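Local coordinates for cytochrome C-type biogenesis protein ccmF (PDB 6ZMQ) that acts as a membrane-bound heme lyase in cytochrome c maturation, binding heme b and probably handling its transfer across the membrane, at residues A[33-38]-A[147-152]; A[26-31]-A[151-156]; A[551-556]-A[562-567]. All coordinates share one frame; numbering follows the deposited sequence.

Contact 1: residues A[33-38]-A[147-152]. With PTY (phosphatidylethanolamine), chain E.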
loop_
_atom_site.group_PDB
_atom_site.type_symbol
_atom_site.label_atom_id
_atom_site.label_comp_id
_atom_site.label_asym_id
_atom_site.label_seq_id
_atom_site.Cartn_x
_atom_site.Cartn_y
_atom_site.Cartn_z
ATOM N N ALA A 33 4.642 -25.645 -15.226
ATOM C CA ALA A 33 4.858 -27.084 -15.071
ATOM C C ALA A 33 5.488 -27.412 -13.716
ATOM O O ALA A 33 5.034 -28.344 -13.023
ATOM C CB ALA A 33 5.724 -27.605 -16.218
ATOM N N PHE A 34 6.499 -26.624 -13.306
ATOM C CA PHE A 34 7.157 -26.837 -12.015
ATOM C C PHE A 34 6.204 -26.574 -10.857
ATOM O O PHE A 34 6.170 -27.340 -9.887
ATOM C CB PHE A 34 8.393 -25.942 -11.868
ATOM C CG PHE A 34 9.530 -26.300 -12.788
ATOM C CD1 PHE A 34 9.866 -27.631 -13.049
ATOM C CD2 PHE A 34 10.292 -25.295 -13.367
ATOM C CE1 PHE A 34 10.923 -27.952 -13.913
ATOM C CE2 PHE A 34 11.334 -25.599 -14.225
ATOM C CZ PHE A 34 11.661 -26.933 -14.494
ATOM N N SER A 35 5.405 -25.501 -10.954
ATOM C CA SER A 35 4.476 -25.181 -9.877
ATOM C C SER A 35 3.278 -26.131 -9.835
ATOM O O SER A 35 2.751 -26.408 -8.749
ATOM C CB SER A 35 4.042 -23.725 -9.983
ATOM O OG SER A 35 5.156 -22.901 -10.292
ATOM N N LEU A 36 2.833 -26.641 -10.996
ATOM C CA LEU A 36 1.770 -27.647 -11.034
ATOM C C LEU A 36 2.197 -28.940 -10.368
ATOM O O LEU A 36 1.445 -29.524 -9.575
ATOM C CB LEU A 36 1.347 -27.946 -12.471
ATOM C CG LEU A 36 0.116 -27.330 -13.134
ATOM C CD1 LEU A 36 0.145 -27.603 -14.644
ATOM C CD2 LEU A 36 -1.175 -27.827 -12.488
ATOM N N LEU A 37 3.402 -29.415 -10.686
ATOM C CA LEU A 37 3.812 -30.665 -10.068
ATOM C C LEU A 37 4.263 -30.431 -8.623
ATOM O O LEU A 37 4.191 -31.351 -7.805
ATOM C CB LEU A 37 4.864 -31.342 -10.950
ATOM C CG LEU A 37 5.397 -32.734 -10.598
ATOM C CD1 LEU A 37 4.637 -33.759 -11.430
ATOM C CD2 LEU A 37 6.876 -32.875 -10.916
ATOM N N GLY A 38 4.646 -29.193 -8.272
ATOM C CA GLY A 38 4.854 -28.852 -6.872
ATOM C C GLY A 38 3.575 -28.892 -6.060
ATOM O O GLY A 38 3.559 -29.410 -4.941
ATOM N N GLY A 147 -0.248 -23.337 -5.431
ATOM C CA GLY A 147 -1.537 -23.024 -6.037
ATOM C C GLY A 147 -1.653 -21.588 -6.512
ATOM O O GLY A 147 -2.220 -21.321 -7.576
ATOM N N ILE A 148 -1.150 -20.644 -5.704
ATOM C CA ILE A 148 -1.166 -19.223 -6.087
ATOM C C ILE A 148 -0.294 -18.997 -7.319
ATOM O O ILE A 148 -0.677 -18.283 -8.261
ATOM C CB ILE A 148 -0.710 -18.339 -4.910
ATOM C CG1 ILE A 148 -1.701 -18.401 -3.749
ATOM C CG2 ILE A 148 -0.577 -16.880 -5.321
ATOM C CD1 ILE A 148 -1.150 -17.783 -2.478
ATOM N N GLN A 149 0.885 -19.636 -7.332
ATOM C CA GLN A 149 1.774 -19.587 -8.495
ATOM C C GLN A 149 1.123 -20.202 -9.729
ATOM O O GLN A 149 1.281 -19.688 -10.844
ATOM C CB GLN A 149 3.079 -20.326 -8.195
ATOM C CG GLN A 149 3.944 -19.753 -7.097
ATOM C CD GLN A 149 5.243 -20.522 -6.949
ATOM O OE1 GLN A 149 5.918 -20.417 -5.941
ATOM N NE2 GLN A 149 5.585 -21.311 -7.960
ATOM N N VAL A 150 0.393 -21.310 -9.542
ATOM C CA VAL A 150 -0.316 -21.965 -10.640
ATOM C C VAL A 150 -1.429 -21.071 -11.176
ATOM O O VAL A 150 -1.632 -20.999 -12.393
ATOM C CB VAL A 150 -0.815 -23.358 -10.192
ATOM C CG1 VAL A 150 -2.035 -23.845 -10.962
ATOM C CG2 VAL A 150 0.281 -24.343 -10.396
ATOM N N PHE A 151 -2.108 -20.315 -10.295
ATOM C CA PHE A 151 -3.108 -19.355 -10.775
ATOM C C PHE A 151 -2.470 -18.235 -11.580
ATOM O O PHE A 151 -2.994 -17.861 -12.631
ATOM C CB PHE A 151 -3.929 -18.721 -9.652
ATOM C CG PHE A 151 -4.907 -17.676 -10.174
ATOM C CD1 PHE A 151 -5.929 -18.043 -11.044
ATOM C CD2 PHE A 151 -4.747 -16.331 -9.876
ATOM C CE1 PHE A 151 -6.815 -17.096 -11.549
ATOM C CE2 PHE A 151 -5.627 -15.375 -10.377
ATOM C CZ PHE A 151 -6.661 -15.761 -11.215
ATOM N N PHE A 152 -1.340 -17.689 -11.102
ATOM C CA PHE A 152 -0.692 -16.578 -11.808
ATOM C C PHE A 152 -0.144 -17.008 -13.160
ATOM O O PHE A 152 -0.317 -16.305 -14.158
ATOM C CB PHE A 152 0.433 -15.971 -10.969
ATOM C CG PHE A 152 -0.047 -15.012 -9.941
ATOM C CD1 PHE A 152 -1.042 -14.094 -10.247
ATOM C CD2 PHE A 152 0.506 -15.013 -8.673
ATOM C CE1 PHE A 152 -1.490 -13.208 -9.295
ATOM C CE2 PHE A 152 0.064 -14.126 -7.715
ATOM C CZ PHE A 152 -0.936 -13.230 -8.027
HETATM C C1 PTY E . -13.589 -17.580 -19.826
HETATM C C2 PTY E . -18.564 -14.358 -23.839
HETATM C C3 PTY E . -18.030 -13.965 -22.461
HETATM O O4 PTY E . -12.294 -17.196 -20.186
HETATM C C5 PTY E . -14.657 -15.405 -19.098
HETATM C C6 PTY E . -14.137 -16.780 -18.639
HETATM O O7 PTY E . -13.183 -16.667 -17.596
HETATM C C8 PTY E . -13.310 -17.595 -16.532
HETATM O O10 PTY E . -14.121 -18.456 -16.601
HETATM C C11 PTY E . -12.424 -17.518 -15.272
HETATM C C12 PTY E . -12.603 -18.733 -14.335
HETATM C C13 PTY E . -12.219 -18.433 -12.870
HETATM C C14 PTY E . -11.396 -19.546 -12.200
HETATM C C15 PTY E . -10.416 -18.990 -11.154
HETATM C C16 PTY E . -10.132 -19.970 -10.001
HETATM C C17 PTY E . -8.630 -20.291 -9.917
HETATM C C18 PTY E . -8.161 -20.639 -8.496
HETATM C C19 PTY E . -6.718 -21.159 -8.522
HETATM C C20 PTY E . -6.355 -21.834 -7.191
HETATM C C21 PTY E . -5.203 -22.829 -7.376
HETATM C C22 PTY E . -5.437 -24.101 -6.549
HETATM C C23 PTY E . -4.994 -23.897 -5.096
HETATM C C24 PTY E . -5.096 -25.212 -4.313
HETATM C C25 PTY E . -4.457 -25.100 -2.925
HETATM C C26 PTY E . -5.509 -25.348 -1.842
HETATM C C27 PTY E . -4.905 -26.114 -0.666
HETATM C C28 PTY E . -5.795 -25.901 0.555
HETATM C C29 PTY E . -5.625 -27.034 1.561
HETATM C C30 PTY E . -11.589 -18.230 -20.816
HETATM C C31 PTY E . -10.924 -19.315 -19.967
HETATM O O30 PTY E . -11.521 -18.277 -22.000
HETATM C C32 PTY E . -10.060 -18.656 -18.890
HETATM C C33 PTY E . -9.580 -19.676 -17.855
HETATM C C34 PTY E . -8.533 -19.026 -16.946
HETATM C C35 PTY E . -8.097 -20.010 -15.857
HETATM C C36 PTY E . -6.671 -19.713 -15.391
HETATM C C37 PTY E . -6.017 -21.003 -14.894
HETATM C C38 PTY E . -5.637 -20.855 -13.420
HETATM C C39 PTY E . -5.170 -22.189 -12.837
HETATM C C40 PTY E . -6.264 -22.762 -11.935
HETATM C C41 PTY E . -5.728 -23.910 -11.077
HETATM C C42 PTY E . -5.948 -25.242 -11.793
HETATM C C43 PTY E . -5.955 -26.374 -10.770
HETATM C C44 PTY E . -4.626 -27.116 -10.858
HETATM P P1 PTY E . -16.411 -15.525 -21.116
HETATM O O11 PTY E . -16.715 -14.427 -22.310
HETATM O O12 PTY E . -17.468 -15.399 -20.045
HETATM O O13 PTY E . -16.512 -16.902 -21.721
HETATM O O14 PTY E . -14.891 -15.333 -20.485
HETATM N N1 PTY E . -19.765 -15.158 -23.678
#

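Contact 2: residues A[26-31]-A[151-156]. With PTY (phosphatidylethanolamine), chain E.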
loop_
_atom_site.group_PDB
_atom_site.type_symbol
_atom_site.label_atom_id
_atom_site.label_comp_id
_atom_site.label_asym_id
_atom_site.label_seq_id
_atom_site.Cartn_x
_atom_site.Cartn_y
_atom_site.Cartn_z
ATOM N N LEU A 26 8.797 -20.572 -22.949
ATOM C CA LEU A 26 9.322 -21.680 -22.152
ATOM C C LEU A 26 9.449 -21.285 -20.688
ATOM O O LEU A 26 9.291 -22.134 -19.810
ATOM C CB LEU A 26 10.664 -22.200 -22.702
ATOM C CG LEU A 26 12.058 -21.552 -22.720
ATOM C CD1 LEU A 26 12.857 -21.803 -21.438
ATOM C CD2 LEU A 26 12.844 -22.055 -23.925
ATOM N N GLY A 27 9.684 -19.999 -20.406
ATOM C CA GLY A 27 9.653 -19.487 -19.050
ATOM C C GLY A 27 8.335 -19.651 -18.320
ATOM O O GLY A 27 8.305 -20.337 -17.292
ATOM N N VAL A 28 7.249 -19.070 -18.854
ATOM C CA VAL A 28 5.951 -19.159 -18.176
ATOM C C VAL A 28 5.413 -20.592 -18.213
ATOM O O VAL A 28 4.830 -21.062 -17.225
ATOM C CB VAL A 28 4.926 -18.113 -18.705
ATOM C CG1 VAL A 28 5.526 -16.736 -18.759
ATOM C CG2 VAL A 28 4.313 -18.437 -20.066
ATOM N N SER A 29 5.678 -21.341 -19.299
ATOM C CA SER A 29 5.178 -22.709 -19.391
ATOM C C SER A 29 5.942 -23.641 -18.460
ATOM O O SER A 29 5.341 -24.480 -17.779
ATOM C CB SER A 29 5.248 -23.204 -20.834
ATOM O OG SER A 29 4.839 -22.199 -21.750
ATOM N N LEU A 30 7.272 -23.514 -18.421
ATOM C CA LEU A 30 8.085 -24.353 -17.558
ATOM C C LEU A 30 7.857 -24.008 -16.090
ATOM O O LEU A 30 7.832 -24.904 -15.248
ATOM C CB LEU A 30 9.556 -24.212 -17.963
ATOM C CG LEU A 30 10.567 -25.338 -17.750
ATOM C CD1 LEU A 30 9.928 -26.725 -17.825
ATOM C CD2 LEU A 30 11.626 -25.200 -18.825
ATOM N N ALA A 31 7.593 -22.729 -15.780
ATOM C CA ALA A 31 7.237 -22.330 -14.416
ATOM C C ALA A 31 5.880 -22.877 -14.009
ATOM O O ALA A 31 5.699 -23.285 -12.853
ATOM C CB ALA A 31 7.235 -20.801 -14.274
ATOM N N PHE A 151 -2.108 -20.315 -10.295
ATOM C CA PHE A 151 -3.108 -19.355 -10.775
ATOM C C PHE A 151 -2.470 -18.235 -11.580
ATOM O O PHE A 151 -2.994 -17.861 -12.631
ATOM C CB PHE A 151 -3.929 -18.721 -9.652
ATOM C CG PHE A 151 -4.907 -17.676 -10.174
ATOM C CD1 PHE A 151 -5.929 -18.043 -11.044
ATOM C CD2 PHE A 151 -4.747 -16.331 -9.876
ATOM C CE1 PHE A 151 -6.815 -17.096 -11.549
ATOM C CE2 PHE A 151 -5.627 -15.375 -10.377
ATOM C CZ PHE A 151 -6.661 -15.761 -11.215
ATOM N N PHE A 152 -1.340 -17.689 -11.102
ATOM C CA PHE A 152 -0.692 -16.578 -11.808
ATOM C C PHE A 152 -0.144 -17.008 -13.160
ATOM O O PHE A 152 -0.317 -16.305 -14.158
ATOM C CB PHE A 152 0.433 -15.971 -10.969
ATOM C CG PHE A 152 -0.047 -15.012 -9.941
ATOM C CD1 PHE A 152 -1.042 -14.094 -10.247
ATOM C CD2 PHE A 152 0.506 -15.013 -8.673
ATOM C CE1 PHE A 152 -1.490 -13.208 -9.295
ATOM C CE2 PHE A 152 0.064 -14.126 -7.715
ATOM C CZ PHE A 152 -0.936 -13.230 -8.027
ATOM N N PHE A 153 0.455 -18.190 -13.231
ATOM C CA PHE A 153 1.033 -18.589 -14.505
ATOM C C PHE A 153 -0.002 -19.232 -15.427
ATOM O O PHE A 153 0.144 -19.155 -16.650
ATOM C CB PHE A 153 2.252 -19.471 -14.256
ATOM C CG PHE A 153 3.463 -18.676 -13.833
ATOM C CD1 PHE A 153 4.249 -18.044 -14.781
ATOM C CD2 PHE A 153 3.768 -18.493 -12.489
ATOM C CE1 PHE A 153 5.346 -17.284 -14.406
ATOM C CE2 PHE A 153 4.867 -17.734 -12.103
ATOM C CZ PHE A 153 5.648 -17.130 -13.069
ATOM N N GLY A 154 -1.070 -19.820 -14.877
ATOM C CA GLY A 154 -2.220 -20.170 -15.697
ATOM C C GLY A 154 -2.910 -18.957 -16.294
ATOM O O GLY A 154 -3.152 -18.904 -17.502
ATOM N N VAL A 155 -3.156 -17.924 -15.471
ATOM C CA VAL A 155 -3.813 -16.702 -15.944
ATOM C C VAL A 155 -2.853 -15.874 -16.800
ATOM O O VAL A 155 -3.244 -14.872 -17.405
ATOM C CB VAL A 155 -4.368 -15.887 -14.753
ATOM C CG1 VAL A 155 -3.313 -14.974 -14.111
ATOM C CG2 VAL A 155 -5.616 -15.101 -15.135
ATOM N N MET A 156 -1.559 -16.191 -16.738
ATOM C CA MET A 156 -0.589 -15.630 -17.664
ATOM C C MET A 156 -0.465 -16.461 -18.942
ATOM O O MET A 156 0.031 -15.962 -19.954
ATOM C CB MET A 156 0.761 -15.533 -16.963
ATOM C CG MET A 156 1.725 -14.476 -17.480
ATOM S SD MET A 156 3.261 -14.601 -16.539
ATOM C CE MET A 156 2.643 -14.744 -14.853
HETATM C C1 PTY E . -13.589 -17.580 -19.826
HETATM C C2 PTY E . -18.564 -14.358 -23.839
HETATM C C3 PTY E . -18.030 -13.965 -22.461
HETATM O O4 PTY E . -12.294 -17.196 -20.186
HETATM C C5 PTY E . -14.657 -15.405 -19.098
HETATM C C6 PTY E . -14.137 -16.780 -18.639
HETATM O O7 PTY E . -13.183 -16.667 -17.596
HETATM C C8 PTY E . -13.310 -17.595 -16.532
HETATM O O10 PTY E . -14.121 -18.456 -16.601
HETATM C C11 PTY E . -12.424 -17.518 -15.272
HETATM C C12 PTY E . -12.603 -18.733 -14.335
HETATM C C13 PTY E . -12.219 -18.433 -12.870
HETATM C C14 PTY E . -11.396 -19.546 -12.200
HETATM C C15 PTY E . -10.416 -18.990 -11.154
HETATM C C16 PTY E . -10.132 -19.970 -10.001
HETATM C C17 PTY E . -8.630 -20.291 -9.917
HETATM C C18 PTY E . -8.161 -20.639 -8.496
HETATM C C19 PTY E . -6.718 -21.159 -8.522
HETATM C C20 PTY E . -6.355 -21.834 -7.191
HETATM C C21 PTY E . -5.203 -22.829 -7.376
HETATM C C22 PTY E . -5.437 -24.101 -6.549
HETATM C C23 PTY E . -4.994 -23.897 -5.096
HETATM C C24 PTY E . -5.096 -25.212 -4.313
HETATM C C25 PTY E . -4.457 -25.100 -2.925
HETATM C C26 PTY E . -5.509 -25.348 -1.842
HETATM C C27 PTY E . -4.905 -26.114 -0.666
HETATM C C28 PTY E . -5.795 -25.901 0.555
HETATM C C29 PTY E . -5.625 -27.034 1.561
HETATM C C30 PTY E . -11.589 -18.230 -20.816
HETATM C C31 PTY E . -10.924 -19.315 -19.967
HETATM O O30 PTY E . -11.521 -18.277 -22.000
HETATM C C32 PTY E . -10.060 -18.656 -18.890
HETATM C C33 PTY E . -9.580 -19.676 -17.855
HETATM C C34 PTY E . -8.533 -19.026 -16.946
HETATM C C35 PTY E . -8.097 -20.010 -15.857
HETATM C C36 PTY E . -6.671 -19.713 -15.391
HETATM C C37 PTY E . -6.017 -21.003 -14.894
HETATM C C38 PTY E . -5.637 -20.855 -13.420
HETATM C C39 PTY E . -5.170 -22.189 -12.837
HETATM C C40 PTY E . -6.264 -22.762 -11.935
HETATM C C41 PTY E . -5.728 -23.910 -11.077
HETATM C C42 PTY E . -5.948 -25.242 -11.793
HETATM C C43 PTY E . -5.955 -26.374 -10.770
HETATM C C44 PTY E . -4.626 -27.116 -10.858
HETATM P P1 PTY E . -16.411 -15.525 -21.116
HETATM O O11 PTY E . -16.715 -14.427 -22.310
HETATM O O12 PTY E . -17.468 -15.399 -20.045
HETATM O O13 PTY E . -16.512 -16.902 -21.721
HETATM O O14 PTY E . -14.891 -15.333 -20.485
HETATM N N1 PTY E . -19.765 -15.158 -23.678
#

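Contact 3: residues A[551-556]-A[562-567]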
loop_
_atom_site.group_PDB
_atom_site.type_symbol
_atom_site.label_atom_id
_atom_site.label_comp_id
_atom_site.label_asym_id
_atom_site.label_seq_id
_atom_site.Cartn_x
_atom_site.Cartn_y
_atom_site.Cartn_z
ATOM N N GLY A 551 3.378 36.070 -17.989
ATOM C CA GLY A 551 3.501 35.473 -19.300
ATOM C C GLY A 551 3.460 33.959 -19.241
ATOM O O GLY A 551 3.310 33.345 -18.186
ATOM N N VAL A 552 3.578 33.365 -20.426
ATOM C CA VAL A 552 3.763 31.931 -20.581
ATOM C C VAL A 552 5.087 31.729 -21.313
ATOM O O VAL A 552 5.493 32.569 -22.127
ATOM C CB VAL A 552 2.571 31.267 -21.326
ATOM C CG1 VAL A 552 1.251 31.532 -20.592
ATOM C CG2 VAL A 552 2.438 31.713 -22.778
ATOM N N ARG A 553 5.803 30.665 -20.963
ATOM C CA ARG A 553 6.969 30.242 -21.725
ATOM C C ARG A 553 6.586 28.913 -22.349
ATOM O O ARG A 553 5.698 28.222 -21.844
ATOM C CB ARG A 553 8.234 29.986 -20.883
ATOM C CG ARG A 553 8.836 31.097 -20.021
ATOM C CD ARG A 553 8.653 32.579 -20.346
ATOM N NE ARG A 553 9.620 33.232 -21.223
ATOM C CZ ARG A 553 9.385 34.397 -21.819
ATOM N NH1 ARG A 553 8.244 35.034 -21.589
ATOM N NH2 ARG A 553 10.308 34.957 -22.586
ATOM N N ALA A 554 7.227 28.565 -23.449
ATOM C CA ALA A 554 7.217 27.190 -23.921
ATOM C C ALA A 554 8.597 26.565 -23.728
ATOM O O ALA A 554 9.622 27.200 -23.995
ATOM C CB ALA A 554 6.791 27.134 -25.386
ATOM N N LEU A 555 8.615 25.320 -23.250
ATOM C CA LEU A 555 9.843 24.561 -23.026
ATOM C C LEU A 555 9.692 23.200 -23.687
ATOM O O LEU A 555 8.694 22.511 -23.456
ATOM C CB LEU A 555 10.127 24.378 -21.529
ATOM C CG LEU A 555 10.562 25.529 -20.618
ATOM C CD1 LEU A 555 11.204 24.974 -19.354
ATOM C CD2 LEU A 555 11.526 26.455 -21.328
ATOM N N ASP A 556 10.675 22.802 -24.491
ATOM C CA ASP A 556 10.722 21.447 -25.023
ATOM C C ASP A 556 11.788 20.674 -24.268
ATOM O O ASP A 556 12.984 20.950 -24.407
ATOM C CB ASP A 556 11.029 21.413 -26.529
ATOM C CG ASP A 556 10.577 20.111 -27.194
ATOM O OD1 ASP A 556 10.159 19.176 -26.476
ATOM O OD2 ASP A 556 10.665 20.011 -28.438
ATOM N N ALA A 562 6.170 21.584 -22.862
ATOM C CA ALA A 562 5.691 22.110 -21.597
ATOM C C ALA A 562 5.409 23.599 -21.714
ATOM O O ALA A 562 6.066 24.320 -22.471
ATOM C CB ALA A 562 6.710 21.845 -20.492
ATOM N N VAL A 563 4.415 24.059 -20.958
ATOM C CA VAL A 563 4.097 25.480 -20.917
ATOM C C VAL A 563 3.939 25.948 -19.478
ATOM O O VAL A 563 3.722 25.157 -18.550
ATOM C CB VAL A 563 2.858 25.852 -21.765
ATOM C CG1 VAL A 563 3.220 25.924 -23.251
ATOM C CG2 VAL A 563 1.765 24.840 -21.554
ATOM N N GLU A 564 4.043 27.268 -19.317
ATOM C CA GLU A 564 4.460 27.918 -18.087
ATOM C C GLU A 564 3.454 28.977 -17.669
ATOM O O GLU A 564 2.713 29.496 -18.501
ATOM C CB GLU A 564 5.848 28.580 -18.288
ATOM C CG GLU A 564 7.012 27.612 -18.309
ATOM C CD GLU A 564 7.275 26.976 -16.975
ATOM O OE1 GLU A 564 6.869 27.545 -15.939
ATOM O OE2 GLU A 564 7.845 25.868 -16.966
ATOM N N ALA A 565 3.381 29.233 -16.366
ATOM C CA ALA A 565 2.877 30.490 -15.818
ATOM C C ALA A 565 3.904 30.988 -14.804
ATOM O O ALA A 565 4.043 30.410 -13.720
ATOM C CB ALA A 565 1.503 30.319 -15.173
ATOM N N LEU A 566 4.617 32.057 -15.152
ATOM C CA LEU A 566 5.633 32.641 -14.279
ATOM C C LEU A 566 4.979 33.728 -13.439
ATOM O O LEU A 566 4.380 34.664 -13.975
ATOM C CB LEU A 566 6.795 33.216 -15.077
ATOM C CG LEU A 566 7.331 32.385 -16.228
ATOM C CD1 LEU A 566 6.465 32.666 -17.436
ATOM C CD2 LEU A 566 8.759 32.727 -16.484
ATOM N N LEU A 567 5.068 33.587 -12.128
ATOM C CA LEU A 567 4.383 34.458 -11.187
ATOM C C LEU A 567 5.422 35.308 -10.457
ATOM O O LEU A 567 6.617 35.194 -10.729
ATOM C CB LEU A 567 3.530 33.621 -10.226
ATOM C CG LEU A 567 2.117 33.117 -10.607
ATOM C CD1 LEU A 567 1.941 32.507 -12.013
ATOM C CD2 LEU A 567 1.685 32.089 -9.575
#

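Contact 1: residues A[33-38]-A[147-152]
Val-150 presses its CG2 methyl onto the backbone between Ser-35 and Leu-36, 3.5 Å from Ser-35 C, and meets the Leu-36 side chain at about a right angle, CG2 lying 4.1 Å from Leu-36 CG. With CG1 anti to the backbone N (chi1 154°), Val-150 turns this other methyl to the bound phosphatidylethanolamine, CG1 standing 3.7 Å from lipid C41. Leu-36 reaches the same acyl chain, its CD2 3.9 Å from the terminal C44. Val-150 thus bridges helix 20-47 and the lipid, one methyl to each. Two predicted transmembrane helices, 20-47 and 135-157, pass here in a roughly antiparallel pair: the axes of 33-38 and 147-152 come within 8.5 Å, crossing at -144°, with Ser-35 and Val-150 at the closest CA approach. Beside the apolar overlap, Gln-149 stretches out an extended chain and offers its NE2 to Ser-35 OG at 2.9 Å. The bond is weak, with only 124° at the hydrogen. The serine hydroxyl finds its stronger partner in Ala-31 O, one turn earlier on its own helix, while Gln-149 OE1 makes a weak hydrogen bond to Thr-125 OG1 of helix 110-129. The polar ends of the buried pair are in this way tied to three helices, and Ala-64 of helix 61-81 touches both side chains. On the lipid side, Gly-147 brings its bare backbone up to the second acyl chain, where a side chain would probably run into the lipid. Phe-151 CD1 lies beside both chains, 3.7 Å from lipid C17 and from C38.

Contact 2: residues A[26-31]-A[151-156]
Ala-31 sets its methyl over the middle of the Phe-153 ring, a CH-pi contact with CB 4.0 Å from the centroid and 12° off the ring normal. The pair belongs to a roughly antiparallel packing of two predicted transmembrane helices, the axes of 26-31 and 151-156 coming within 9.4 Å at a crossing angle of -137°. Val-28 approaches the same ring at its edge, in plane, with CB 4.0 Å from Phe-153 CD1, and turns CG1 toward Met-156, where it lies 3.8 Å from SD. Met-156 also places CE over the opposite face of Phe-153, toward its rim, because its chain bends at the last torsion (chi3 -45°). The phenyl ring is therefore enclosed by a methyl on each face and a branched carbon at one edge, all without a hydrogen bond between the segments. A second layer holds this group: Ala-68 of helix 61-81 and Thr-122 of helix 110-129 touch Phe-153, and Ile-114 and Leu-115 back Met-156. On the far side of helix 135-157, Val-155 CB rests on one face of Phe-151, whose ring stacks with Phe-332 and meets Phe-329 edge-to-face. Substituting an alanine at Phe-151 would probably open a gap between Val-155, helix 325-345 and the lipid, and leave the Phe-332 ring without its stacking mate. Nearby, Gly-154 presents only backbone to the phospholipid, its C atom 3.9 Å from lipid C36.

Contact 3: residues A[551-556]-A[562-567]
Gly-551 begins the contact with its carbonyl, whose O lies 3.3 Å from CD1 of Leu-566. Its positive phi (122°) is one that glycine readily adopts. Val-552 lies across from Glu-564, its CA making a CA-H...O contact of 3.4 Å with Glu-564 O while its CB and CG1 also border that oxygen. At Arg-553 the side chain carries the contact. CG stands anti to the carbonyl carbon (chi1 -59°), and bends further along bring the methylenes across Leu-566 at about a right angle, with CD 3.6 Å from Leu-566 CD1. The Arg-553 CB meets CG of Glu-564 at 3.7 Å, so the aliphatic parts of both charged residues join the apolar patch. Glu-564 also touches Arg-578 and His-580 of strand 578-581.

Regular pairing starts at Ala-554, which forms an antiparallel non-hydrogen-bonded pair with Val-563; its CB packs loosely on Val-563 CG1. Leu-555 and Ala-562 follow as a hydrogen-bonded pair. Leu-555 N reaches Ala-562 O at 2.8 Å, and Ala-562 N returns a 2.8 Å bond to Leu-555 O. These two strands make a beta hairpin, with 554-556 as an outermost strand of a four-stranded antiparallel sheet and Val-563 bonded through its backbone to Phe-581 on the inner side. Asp-556 OD1 weakly bonds Gly-558 N in the connection between the strands. The hairpin is thus held in two ways: a pair of hydrogen bonds ties Leu-555 to Ala-562 near the turn, while apolar carbon from Arg-553, Glu-564 and Leu-566 adds packing along 551-553, the stems of two charged residues serving there as hydrophobic surface.

Overall arrangement
Contacts 1 and 2 lie along one interface, between helices 20-47 and 135-157, with centres about 8 Å apart and Phe-151 and Phe-152 common to both. Because the helices run roughly antiparallel, moving back from 33-38 to 26-31 on one matches moving forward from 147-152 to 151-156 on the other. Both contacts touch the same phosphatidylethanolamine, which makes the lipid part of this predicted transmembrane helix packing. Contact 3 comes later in the chain, in the CcmF C-terminal region, and pairs neighbouring strands of a beta sheet. Its centre is about 54 Å from that of contact 1 and about 49 Å from that of contact 2, in a beta part separate from the helical bundle. All three lie away from the heme site.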